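Local coordinates for protein nonribosomal peptide synthase (PDB 5JJP) that probably activates aliphatic beta-amino acids by ATP-dependent adenylation, as an adenylation enzyme of nonribosomal peptide synthesis, at residues 371-376 against 408-413. Numbering follows the deposited sequence.
Sequences GAPVGE and DPLLPE
Leu410 and Pro373 meet through methyl and ring carbon at the surface, between the loop joining strands 363-367 and 381-386 and the turn that follows strand 405-407. Leucine suits its place because a branched apolar side chain can send one methyl across. Its CB stays back from residues 371-376, and CG, turned beside the backbone N and anti to the carbonyl carbon (chi1 -55°), carries the chain closer. There it forks: CD1 continues the extended line from CA (chi2 -179°) without touching the proline, while CD2 turns toward Pro373 and lies 4.1 Å from its CG, with Pro373 CD little farther off. Proline offers a compact apolar ring that presents CG; the two side chains cross at a slant. Beside them, Pro409 CB rests 3.6 Å from the carbonyl O of Gly371. Glycine suits this position, where phi is positive.

The facing turn is held from within. Asp408 to Leu411 form a type I beta turn, closed by Leu411 N to Asp408 O at 3.0 Å, and the fixed phi of Pro409 fits its second position. Asp408, whose short carboxylate can reach the N two residues on, accepts through OD1 from Leu410 N at 3.1 Å, making an Asx turn; the N-H comes from well above the carboxylate plane, about 60° out of it. The same oxygen forms a salt bridge with Arg386, anchoring the turn to strand 381-386. Tyr367 of strand 363-367 touches Pro373, Pro409 and Leu410, giving both loops a common neighbour.

With just 106 Å² buried, one carbon-carbon touch and one ring carbon on a carbonyl oxygen, the contact is weak and non-directional, made by van der Waals contact, while the 408-411 side takes its shape from its own hydrogen bonds.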
loop_
_atom_site.group_PDB
_atom_site.type_symbol
_atom_site.label_atom_id
_atom_site.label_comp_id
_atom_site.label_asym_id
_atom_site.label_seq_id
_atom_site.Cartn_x
_atom_site.Cartn_y
_atom_site.Cartn_z
ATOM N N GLY A 371 -23.669 -19.372 -3.560
ATOM C CA GLY A 371 -23.054 -19.103 -2.292
ATOM C C GLY A 371 -22.623 -20.320 -1.506
ATOM O O GLY A 371 -22.439 -20.211 -0.301
ATOM N N ALA A 372 -22.487 -21.471 -2.158
ATOM C CA ALA A 372 -21.910 -22.655 -1.494
ATOM C C ALA A 372 -20.471 -22.892 -1.951
ATOM O O ALA A 372 -20.117 -22.523 -3.069
ATOM C CB ALA A 372 -22.741 -23.890 -1.764
ATOM N N PRO A 373 -19.634 -23.468 -1.079
ATOM C CA PRO A 373 -18.224 -23.673 -1.424
ATOM C C PRO A 373 -18.090 -24.731 -2.476
ATOM O O PRO A 373 -18.741 -25.752 -2.405
ATOM C CB PRO A 373 -17.570 -24.131 -0.119
ATOM C CG PRO A 373 -18.677 -24.582 0.758
ATOM C CD PRO A 373 -19.949 -23.905 0.291
ATOM N N VAL A 374 -17.258 -24.469 -3.465
ATOM C CA VAL A 374 -17.062 -25.391 -4.542
ATOM C C VAL A 374 -16.549 -26.709 -3.989
ATOM O O VAL A 374 -15.619 -26.743 -3.202
ATOM C CB VAL A 374 -16.119 -24.798 -5.553
ATOM C CG1 VAL A 374 -15.649 -25.855 -6.542
ATOM C CG2 VAL A 374 -16.831 -23.645 -6.268
ATOM N N GLY A 375 -17.213 -27.799 -4.366
ATOM C CA GLY A 375 -16.959 -29.088 -3.744
ATOM C C GLY A 375 -15.688 -29.773 -4.200
ATOM O O GLY A 375 -15.117 -30.551 -3.439
ATOM N N GLU A 376 -15.251 -29.504 -5.435
ATOM C CA GLU A 376 -14.173 -30.285 -6.051
ATOM C C GLU A 376 -13.094 -29.432 -6.663
ATOM O O GLU A 376 -13.346 -28.316 -7.098
ATOM C CB GLU A 376 -14.698 -31.218 -7.151
ATOM C CG GLU A 376 -15.661 -32.313 -6.653
ATOM C CD GLU A 376 -15.015 -33.483 -5.881
ATOM O OE1 GLU A 376 -13.901 -33.922 -6.229
ATOM O OE2 GLU A 376 -15.640 -33.991 -4.919
ATOM N N ASP A 408 -20.820 -14.317 6.485
ATOM C CA ASP A 408 -20.090 -15.552 6.274
ATOM C C ASP A 408 -21.045 -16.635 5.761
ATOM O O ASP A 408 -21.951 -17.043 6.469
ATOM C CB ASP A 408 -19.484 -15.962 7.604
ATOM C CG ASP A 408 -18.690 -17.232 7.539
ATOM O OD1 ASP A 408 -18.516 -17.831 6.470
ATOM O OD2 ASP A 408 -18.210 -17.633 8.609
ATOM N N PRO A 409 -20.844 -17.112 4.528
ATOM C CA PRO A 409 -21.806 -18.088 3.994
ATOM C C PRO A 409 -21.821 -19.418 4.769
ATOM O O PRO A 409 -22.832 -20.103 4.770
ATOM C CB PRO A 409 -21.347 -18.284 2.564
ATOM C CG PRO A 409 -19.898 -17.891 2.574
ATOM C CD PRO A 409 -19.799 -16.775 3.555
ATOM N N LEU A 410 -20.728 -19.751 5.446
ATOM C CA LEU A 410 -20.683 -20.954 6.231
ATOM C C LEU A 410 -21.287 -20.783 7.612
ATOM O O LEU A 410 -21.585 -21.770 8.279
ATOM C CB LEU A 410 -19.253 -21.416 6.416
ATOM C CG LEU A 410 -18.492 -21.603 5.125
ATOM C CD1 LEU A 410 -17.082 -22.098 5.427
ATOM C CD2 LEU A 410 -19.253 -22.543 4.224
ATOM N N LEU A 411 -21.465 -19.541 8.051
ATOM C CA LEU A 411 -21.946 -19.288 9.399
ATOM C C LEU A 411 -22.462 -17.864 9.528
ATOM O O LEU A 411 -21.898 -17.048 10.262
ATOM C CB LEU A 411 -20.844 -19.567 10.416
ATOM C CG LEU A 411 -21.309 -19.861 11.844
ATOM C CD1 LEU A 411 -22.145 -21.117 11.879
ATOM C CD2 LEU A 411 -20.104 -20.008 12.764
ATOM N N PRO A 412 -23.548 -17.557 8.805
ATOM C CA PRO A 412 -24.124 -16.216 8.847
ATOM C C PRO A 412 -24.614 -15.812 10.222
ATOM O O PRO A 412 -24.714 -14.655 10.506
ATOM C CB PRO A 412 -25.290 -16.290 7.865
ATOM C CG PRO A 412 -25.613 -17.725 7.711
ATOM C CD PRO A 412 -24.339 -18.478 7.975
ATOM N N GLU A 413 -24.825 -16.755 11.107
ATOM C CA GLU A 413 -25.257 -16.447 12.455
ATOM C C GLU A 413 -24.235 -15.648 13.289
ATOM O O GLU A 413 -24.621 -14.962 14.208
ATOM C CB GLU A 413 -25.614 -17.746 13.193
ATOM C CG GLU A 413 -26.806 -18.483 12.569
ATOM C CD GLU A 413 -26.454 -19.500 11.486
ATOM O OE1 GLU A 413 -25.272 -19.617 11.082
ATOM O OE2 GLU A 413 -27.383 -20.210 11.057
#